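Local coordinates for DyP (Bjerkandera adusta, PDB 3MM3), which probably acts as a heme-dependent peroxidase that decolorises dyes, and here holds heme b with cyanide bound at the iron, at residues 325-330 with 358-363; 329-334 with 352-357. The protein carries 1 engineered substitution. One frame throughout, in Å; residues are numbered along the deposited sequence.

Both contacts join the same two antiparallel strands, 328-334 and 353-360, in the C-terminal four-stranded sheet of this DyP-type peroxidase. Strand 328-334 is the outermost on its side, and 353-360 separates it from 216-225. Along the chain 325-330 runs into 329-334; a connection holding helix 340-345 follows, and the chain returns through 352-357 to 358-363. Contact 2 is thus the end nearer that connection and contact 1 the end farther from it, their centres about 15 Å apart. They share R329 and S330; the first strand breaks at S330-S331, just past R329. Both reach heme and cyanide, so one strand pair supplies R329, L354, F356 and E358 to the heme pocket.

Contact 1: 325-330 with 358-363; sequences FHAMRS and EYQSII. With HEM (protoporphyrin IX containing Fe), chain B; CYN (cyanide ion), chain C.
R329 and E358 stand side by side and point the same way, their guanidinium and carboxylate planes turned 75° apart. One face of the guanidinium lies on a heme pyrrole, with HEM C3D over its centre 3.3 Å from the plane, while cyanide N sits at its edge, in plane. The NH1 of R329 donates to cyanide N at 3.0 Å, and its NH2 to propionate oxygen HEM O2A at 2.8 Å; S174 O and the engineered N171 are further partners. A bend at chi3 (-58°) turns the extended start of the arginine across the porphyrin. E358 makes no salt bridge with it: R329 NE and E358 OE2 are 5.0 Å apart, though the opposite charges probably attract. Instead E358 CG packs on A327 CB at 3.4 Å. At the Y359 ring, S330 CB lies at the edge, near the ring plane, and D14 binds both Y359 OH and S330 OG. M328 and Y359 form an antiparallel hydrogen-bonded pair, Y359 N reaching M328 O at 2.7 Å and M328 N reaching Y359 O at 3.0 Å. This sheet-edge strand pair presents R329 to the distal side of a DyP-type heme. Helix 367-375 touches A327 through Q370 and E358 through F367. On the face opposite R329 and E358 stand M328 and Y359, the latter packing on M218 of strand 216-225 and L430 of strand 420-430.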
loop_
_atom_site.group_PDB
_atom_site.type_symbol
_atom_site.label_atom_id
_atom_site.label_comp_id
_atom_site.label_asym_id
_atom_site.label_seq_id
_atom_site.Cartn_x
_atom_site.Cartn_y
_atom_site.Cartn_z
ATOM N N PHE A 325 -11.082 -9.185 3.843
ATOM C CA PHE A 325 -10.163 -8.140 4.292
ATOM C C PHE A 325 -8.888 -8.030 3.476
ATOM O O PHE A 325 -7.927 -7.376 3.901
ATOM C CB PHE A 325 -9.878 -8.314 5.785
ATOM C CG PHE A 325 -11.124 -8.509 6.599
ATOM C CD1 PHE A 325 -12.061 -7.481 6.722
ATOM C CD2 PHE A 325 -11.372 -9.724 7.215
ATOM C CE1 PHE A 325 -13.233 -7.664 7.451
ATOM C CE2 PHE A 325 -12.540 -9.917 7.949
ATOM C CZ PHE A 325 -13.468 -8.889 8.067
ATOM N N HIS A 326 -8.880 -8.640 2.295
ATOM C CA HIS A 326 -7.728 -8.569 1.402
ATOM C C HIS A 326 -7.786 -7.330 0.537
ATOM O O HIS A 326 -8.870 -6.834 0.224
ATOM C CB HIS A 326 -7.658 -9.829 0.539
ATOM C CG HIS A 326 -7.337 -11.052 1.325
ATOM N ND1 HIS A 326 -6.056 -11.359 1.730
ATOM C CD2 HIS A 326 -8.139 -12.009 1.847
ATOM C CE1 HIS A 326 -6.082 -12.472 2.445
ATOM N NE2 HIS A 326 -7.333 -12.886 2.526
ATOM N N ALA A 327 -6.612 -6.834 0.156
ATOM C CA ALA A 327 -6.528 -5.665 -0.712
ATOM C C ALA A 327 -5.298 -5.783 -1.602
ATOM O O ALA A 327 -4.342 -6.461 -1.250
ATOM C CB ALA A 327 -6.460 -4.397 0.127
ATOM N N MET A 328 -5.323 -5.094 -2.740
ATOM C CA MET A 328 -4.164 -5.010 -3.632
ATOM C C MET A 328 -3.306 -3.823 -3.237
ATOM O O MET A 328 -3.838 -2.756 -2.924
ATOM C CB MET A 328 -4.605 -4.824 -5.080
ATOM C CG MET A 328 -5.357 -6.002 -5.665
ATOM S SD MET A 328 -4.319 -7.453 -5.925
ATOM C CE MET A 328 -5.387 -8.412 -6.999
ATOM N N ARG A 329 -1.987 -3.987 -3.264
ATOM C CA ARG A 329 -1.083 -2.874 -2.938
ATOM C C ARG A 329 -0.198 -2.511 -4.112
ATOM O O ARG A 329 0.300 -3.397 -4.810
ATOM C CB ARG A 329 -0.212 -3.215 -1.729
ATOM C CG ARG A 329 -0.989 -3.306 -0.437
ATOM C CD ARG A 329 -0.147 -3.854 0.720
ATOM N NE ARG A 329 0.366 -5.179 0.365
ATOM C CZ ARG A 329 1.649 -5.531 0.301
ATOM N NH1 ARG A 329 2.625 -4.694 0.656
ATOM N NH2 ARG A 329 1.955 -6.767 -0.077
ATOM N N SER A 330 0.027 -1.213 -4.320
ATOM C CA SER A 330 0.907 -0.786 -5.420
ATOM C C SER A 330 1.758 0.416 -5.010
ATOM O O SER A 330 1.705 1.472 -5.641
ATOM C CB SER A 330 0.102 -0.507 -6.707
ATOM O OG SER A 330 0.948 -0.438 -7.859
ATOM N N GLU A 358 -3.344 1.329 -1.725
ATOM C CA GLU A 358 -4.062 0.079 -1.480
ATOM C C GLU A 358 -5.452 0.162 -2.111
ATOM O O GLU A 358 -6.166 1.149 -1.911
ATOM C CB GLU A 358 -4.134 -0.191 0.018
ATOM C CG GLU A 358 -4.495 -1.595 0.367
ATOM C CD GLU A 358 -4.188 -1.965 1.819
ATOM O OE1 GLU A 358 -4.215 -1.092 2.699
ATOM O OE2 GLU A 358 -3.923 -3.159 2.089
ATOM N N TYR A 359 -5.815 -0.870 -2.872
ATOM C CA TYR A 359 -7.090 -0.933 -3.591
ATOM C C TYR A 359 -8.006 -1.997 -3.016
ATOM O O TYR A 359 -7.571 -3.125 -2.737
ATOM C CB TYR A 359 -6.870 -1.293 -5.056
ATOM C CG TYR A 359 -6.067 -0.306 -5.873
ATOM C CD1 TYR A 359 -6.622 0.906 -6.286
ATOM C CD2 TYR A 359 -4.766 -0.608 -6.278
ATOM C CE1 TYR A 359 -5.899 1.802 -7.058
ATOM C CE2 TYR A 359 -4.024 0.290 -7.062
ATOM C CZ TYR A 359 -4.607 1.498 -7.443
ATOM O OH TYR A 359 -3.918 2.402 -8.230
ATOM N N GLN A 360 -9.286 -1.647 -2.885
ATOM C CA GLN A 360 -10.316 -2.565 -2.384
ATOM C C GLN A 360 -11.669 -2.014 -2.781
ATOM O O GLN A 360 -11.798 -0.825 -3.049
ATOM C CB GLN A 360 -10.237 -2.690 -0.857
ATOM C CG GLN A 360 -10.345 -1.342 -0.109
ATOM C CD GLN A 360 -9.005 -0.649 0.048
ATOM O OE1 GLN A 360 -8.123 -1.151 0.745
ATOM N NE2 GLN A 360 -8.841 0.515 -0.589
ATOM N N SER A 361 -12.677 -2.872 -2.826
ATOM C CA SER A 361 -14.026 -2.404 -3.121
ATOM C C SER A 361 -14.639 -1.663 -1.942
ATOM O O SER A 361 -15.456 -0.777 -2.141
ATOM C CB SER A 361 -14.925 -3.571 -3.507
ATOM O OG SER A 361 -15.031 -4.466 -2.412
ATOM N N ILE A 362 -14.256 -2.049 -0.724
ATOM C CA ILE A 362 -14.830 -1.463 0.490
ATOM C C ILE A 362 -13.669 -0.963 1.350
ATOM O O ILE A 362 -12.932 -1.757 1.921
ATOM C CB ILE A 362 -15.705 -2.486 1.271
ATOM C CG1 ILE A 362 -16.882 -2.947 0.404
ATOM C CG2 ILE A 362 -16.228 -1.875 2.584
ATOM C CD1 ILE A 362 -17.565 -4.239 0.893
ATOM N N ILE A 363 -13.499 0.356 1.421
ATOM C CA ILE A 363 -12.367 0.937 2.138
ATOM C C ILE A 363 -12.309 0.428 3.572
ATOM O O ILE A 363 -11.232 0.084 4.083
ATOM C CB ILE A 363 -12.422 2.485 2.095
ATOM C CG1 ILE A 363 -12.205 2.975 0.658
ATOM C CG2 ILE A 363 -11.375 3.091 3.042
ATOM C CD1 ILE A 363 -12.463 4.473 0.463
HETATM C CHA HEM B . 3.434 -6.173 3.617
HETATM C CHB HEM B . 6.367 -2.455 4.547
HETATM C CHC HEM B . 2.536 0.334 5.480
HETATM C CHD HEM B . -0.413 -3.386 4.668
HETATM C C1A HEM B . 4.560 -5.426 3.817
HETATM C C2A HEM B . 5.915 -5.899 3.687
HETATM C C3A HEM B . 6.726 -4.873 3.955
HETATM C C4A HEM B . 5.912 -3.718 4.237
HETATM C CMA HEM B . 8.263 -4.870 3.954
HETATM C CAA HEM B . 6.313 -7.354 3.342
HETATM C CBA HEM B . 6.173 -7.690 1.854
HETATM C CGA HEM B . 4.905 -8.456 1.547
HETATM O O1A HEM B . 4.525 -9.333 2.350
HETATM O O2A HEM B . 4.296 -8.228 0.496
HETATM C C1B HEM B . 5.594 -1.369 4.870
HETATM C C2B HEM B . 6.078 -0.032 5.133
HETATM C C3B HEM B . 5.018 0.741 5.383
HETATM C C4B HEM B . 3.829 -0.089 5.269
HETATM C CMB HEM B . 7.567 0.367 5.137
HETATM C CAB HEM B . 4.990 2.244 5.718
HETATM C CBB HEM B . 5.944 3.095 5.323
HETATM C C1C HEM B . 1.408 -0.444 5.401
HETATM C C2C HEM B . 0.065 -0.016 5.738
HETATM C C3C HEM B . -0.756 -1.066 5.522
HETATM C C4C HEM B . 0.055 -2.160 5.047
HETATM C CMC HEM B . -0.290 1.409 6.220
HETATM C CAC HEM B . -2.284 -1.156 5.708
HETATM C CBC HEM B . -2.903 -0.507 6.693
HETATM C C1D HEM B . 0.349 -4.434 4.236
HETATM C C2D HEM B . -0.192 -5.677 3.765
HETATM C C3D HEM B . 0.991 -6.539 3.452
HETATM C C4D HEM B . 2.142 -5.740 3.766
HETATM C CMD HEM B . -1.665 -6.082 3.584
HETATM C CAD HEM B . 0.930 -7.970 2.925
HETATM C CBD HEM B . 0.636 -8.881 4.114
HETATM C CGD HEM B . 0.407 -10.309 3.681
HETATM O O1D HEM B . 1.028 -11.222 4.284
HETATM O O2D HEM B . -0.394 -10.556 2.750
HETATM N NA HEM B . 4.595 -4.089 4.136
HETATM N NB HEM B . 4.207 -1.384 4.955
HETATM N NC HEM B . 1.374 -1.761 5.007
HETATM N ND HEM B . 1.745 -4.486 4.213
HETATM FE FE HEM B . 2.981 -2.921 4.610
HETATM C C CYN C . 2.940 -2.247 2.674
HETATM N N CYN C . 3.010 -1.839 1.603
#

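Contact 2: 329-334 with 352-357. With HEM (protoporphyrin IX containing Fe), chain B; CYN (cyanide ion), chain C.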
loop_
_atom_site.group_PDB
_atom_site.type_symbol
_atom_site.label_atom_id
_atom_site.label_comp_id
_atom_site.label_asym_id
_atom_site.label_seq_id
_atom_site.Cartn_x
_atom_site.Cartn_y
_atom_site.Cartn_z
ATOM N N ARG A 329 -1.987 -3.987 -3.264
ATOM C CA ARG A 329 -1.083 -2.874 -2.938
ATOM C C ARG A 329 -0.198 -2.511 -4.112
ATOM O O ARG A 329 0.300 -3.397 -4.810
ATOM C CB ARG A 329 -0.212 -3.215 -1.729
ATOM C CG ARG A 329 -0.989 -3.306 -0.437
ATOM C CD ARG A 329 -0.147 -3.854 0.720
ATOM N NE ARG A 329 0.366 -5.179 0.365
ATOM C CZ ARG A 329 1.649 -5.531 0.301
ATOM N NH1 ARG A 329 2.625 -4.694 0.656
ATOM N NH2 ARG A 329 1.955 -6.767 -0.077
ATOM N N SER A 330 0.027 -1.213 -4.320
ATOM C CA SER A 330 0.907 -0.786 -5.420
ATOM C C SER A 330 1.758 0.416 -5.010
ATOM O O SER A 330 1.705 1.472 -5.641
ATOM C CB SER A 330 0.102 -0.507 -6.707
ATOM O OG SER A 330 0.948 -0.438 -7.859
ATOM N N SER A 331 2.549 0.233 -3.956
ATOM C CA SER A 331 3.338 1.329 -3.381
ATOM C C SER A 331 4.707 1.523 -4.028
ATOM O O SER A 331 5.208 0.650 -4.735
ATOM C CB SER A 331 3.490 1.117 -1.881
ATOM O OG SER A 331 2.218 0.891 -1.292
ATOM N N ILE A 332 5.311 2.680 -3.784
ATOM C CA ILE A 332 6.649 2.963 -4.281
ATOM C C ILE A 332 7.382 3.870 -3.287
ATOM O O ILE A 332 6.793 4.817 -2.756
ATOM C CB ILE A 332 6.608 3.586 -5.702
ATOM C CG1 ILE A 332 8.001 3.551 -6.356
ATOM C CG2 ILE A 332 5.954 4.976 -5.682
ATOM C CD1 ILE A 332 8.000 3.890 -7.838
ATOM N N PRO A 333 8.673 3.591 -3.025
ATOM C CA PRO A 333 9.465 4.472 -2.176
ATOM C C PRO A 333 9.646 5.839 -2.819
ATOM O O PRO A 333 9.517 5.963 -4.042
ATOM C CB PRO A 333 10.820 3.749 -2.088
ATOM C CG PRO A 333 10.499 2.320 -2.342
ATOM C CD PRO A 333 9.429 2.378 -3.398
ATOM N N TYR A 334 9.933 6.852 -2.010
ATOM C CA TYR A 334 10.342 8.156 -2.537
ATOM C C TYR A 334 11.521 8.676 -1.744
ATOM O O TYR A 334 11.739 8.268 -0.594
ATOM C CB TYR A 334 9.184 9.168 -2.533
ATOM C CG TYR A 334 8.900 9.796 -1.182
ATOM C CD1 TYR A 334 9.592 10.933 -0.771
ATOM C CD2 TYR A 334 7.950 9.260 -0.318
ATOM C CE1 TYR A 334 9.344 11.516 0.460
ATOM C CE2 TYR A 334 7.691 9.842 0.912
ATOM C CZ TYR A 334 8.394 10.966 1.301
ATOM O OH TYR A 334 8.120 11.521 2.533
ATOM N N ARG A 352 12.313 11.265 2.935
ATOM C CA ARG A 352 12.180 10.023 2.182
ATOM C C ARG A 352 11.064 9.209 2.823
ATOM O O ARG A 352 10.683 9.453 3.966
ATOM C CB ARG A 352 13.500 9.238 2.187
ATOM C CG ARG A 352 13.950 8.793 3.581
ATOM C CD ARG A 352 15.274 8.043 3.548
ATOM N NE ARG A 352 16.361 8.868 3.011
ATOM C CZ ARG A 352 17.084 9.740 3.711
ATOM N NH1 ARG A 352 16.873 9.934 5.013
ATOM N NH2 ARG A 352 18.040 10.425 3.089
ATOM N N GLY A 353 10.539 8.238 2.089
ATOM C CA GLY A 353 9.442 7.443 2.630
ATOM C C GLY A 353 8.778 6.560 1.612
ATOM O O GLY A 353 9.437 6.025 0.715
ATOM N N LEU A 354 7.466 6.421 1.755
ATOM C CA LEU A 354 6.685 5.499 0.943
ATOM C C LEU A 354 5.434 6.201 0.451
ATOM O O LEU A 354 4.724 6.824 1.234
ATOM C CB LEU A 354 6.288 4.247 1.743
ATOM C CG LEU A 354 5.713 3.076 0.930
ATOM C CD1 LEU A 354 6.782 2.484 -0.010
ATOM C CD2 LEU A 354 5.186 2.001 1.848
ATOM N N LEU A 355 5.189 6.106 -0.850
ATOM C CA LEU A 355 3.917 6.515 -1.428
ATOM C C LEU A 355 3.084 5.246 -1.508
ATOM O O LEU A 355 3.302 4.387 -2.365
ATOM C CB LEU A 355 4.120 7.159 -2.817
ATOM C CG LEU A 355 5.128 8.318 -2.811
ATOM C CD1 LEU A 355 5.305 8.848 -4.218
ATOM C CD2 LEU A 355 4.705 9.450 -1.867
ATOM N N PHE A 356 2.152 5.125 -0.572
ATOM C CA PHE A 356 1.430 3.883 -0.331
ATOM C C PHE A 356 0.071 3.905 -1.016
ATOM O O PHE A 356 -0.668 4.888 -0.936
ATOM C CB PHE A 356 1.306 3.700 1.178
ATOM C CG PHE A 356 0.424 2.564 1.606
ATOM C CD1 PHE A 356 0.970 1.320 1.910
ATOM C CD2 PHE A 356 -0.953 2.756 1.764
ATOM C CE1 PHE A 356 0.146 0.268 2.338
ATOM C CE2 PHE A 356 -1.779 1.719 2.198
ATOM C CZ PHE A 356 -1.229 0.470 2.495
ATOM N N VAL A 357 -0.247 2.790 -1.666
ATOM C CA VAL A 357 -1.459 2.666 -2.460
ATOM C C VAL A 357 -2.088 1.315 -2.148
ATOM O O VAL A 357 -1.442 0.275 -2.291
ATOM C CB VAL A 357 -1.100 2.756 -3.973
ATOM C CG1 VAL A 357 -2.286 2.446 -4.843
ATOM C CG2 VAL A 357 -0.553 4.133 -4.329
HETATM C CHA HEM B . 3.434 -6.173 3.617
HETATM C CHB HEM B . 6.367 -2.455 4.547
HETATM C CHC HEM B . 2.536 0.334 5.480
HETATM C CHD HEM B . -0.413 -3.386 4.668
HETATM C C1A HEM B . 4.560 -5.426 3.817
HETATM C C2A HEM B . 5.915 -5.899 3.687
HETATM C C3A HEM B . 6.726 -4.873 3.955
HETATM C C4A HEM B . 5.912 -3.718 4.237
HETATM C CMA HEM B . 8.263 -4.870 3.954
HETATM C CAA HEM B . 6.313 -7.354 3.342
HETATM C CBA HEM B . 6.173 -7.690 1.854
HETATM C CGA HEM B . 4.905 -8.456 1.547
HETATM O O1A HEM B . 4.525 -9.333 2.350
HETATM O O2A HEM B . 4.296 -8.228 0.496
HETATM C C1B HEM B . 5.594 -1.369 4.870
HETATM C C2B HEM B . 6.078 -0.032 5.133
HETATM C C3B HEM B . 5.018 0.741 5.383
HETATM C C4B HEM B . 3.829 -0.089 5.269
HETATM C CMB HEM B . 7.567 0.367 5.137
HETATM C CAB HEM B . 4.990 2.244 5.718
HETATM C CBB HEM B . 5.944 3.095 5.323
HETATM C C1C HEM B . 1.408 -0.444 5.401
HETATM C C2C HEM B . 0.065 -0.016 5.738
HETATM C C3C HEM B . -0.756 -1.066 5.522
HETATM C C4C HEM B . 0.055 -2.160 5.047
HETATM C CMC HEM B . -0.290 1.409 6.220
HETATM C CAC HEM B . -2.284 -1.156 5.708
HETATM C CBC HEM B . -2.903 -0.507 6.693
HETATM C C1D HEM B . 0.349 -4.434 4.236
HETATM C C2D HEM B . -0.192 -5.677 3.765
HETATM C C3D HEM B . 0.991 -6.539 3.452
HETATM C C4D HEM B . 2.142 -5.740 3.766
HETATM C CMD HEM B . -1.665 -6.082 3.584
HETATM C CAD HEM B . 0.930 -7.970 2.925
HETATM C CBD HEM B . 0.636 -8.881 4.114
HETATM C CGD HEM B . 0.407 -10.309 3.681
HETATM O O1D HEM B . 1.028 -11.222 4.284
HETATM O O2D HEM B . -0.394 -10.556 2.750
HETATM N NA HEM B . 4.595 -4.089 4.136
HETATM N NB HEM B . 4.207 -1.384 4.955
HETATM N NC HEM B . 1.374 -1.761 5.007
HETATM N ND HEM B . 1.745 -4.486 4.213
HETATM FE FE HEM B . 2.981 -2.921 4.610
HETATM C C CYN C . 2.940 -2.247 2.674
HETATM N N CYN C . 3.010 -1.839 1.603
#
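A chi1 of 79° sets Y334 CG between its own backbone N and carbonyl carbon and lays the phenol flat over the 352-353 peptide of the facing strand. G353 N lies over the ring centre, 3.4 Å from its plane; the ring fills the place where a beta carbon of G353 would stand. Y334 CD2 also meets L355 CD2 at 3.6 Å, and its OH bonds to D351. With an alanine here, the 352-353 peptide would probably lose its aromatic cover, L355 a packing neighbour and D351 its phenolic partner. Paired backbone bonds join Y334 to G353 and I332 to L355, with I332 and L355 side by side. At S331 the ladder changes: with chi1 -51°, OG swings beside its own backbone N and accepts V357 N at 3.1 Å, a side chain taking the place of a carbonyl. S330 N then bonds V357 O at 2.9 Å, while the buried S330 O has no partner. F356 reaches the heme, CE1 lying 3.4 Å from HEM C1C, and has cyanide at its ring edge. L354 CD2 rests 3.7 Å from vinyl carbon HEM CBB. The amide of the engineered N171 also donates to cyanide, a feature of this variant that need not hold for the native enzyme. F356 and L354 line the cyanide side of the heme with carbon, so the strand sets the C-H edge of the F356 ring beside the iron ligand.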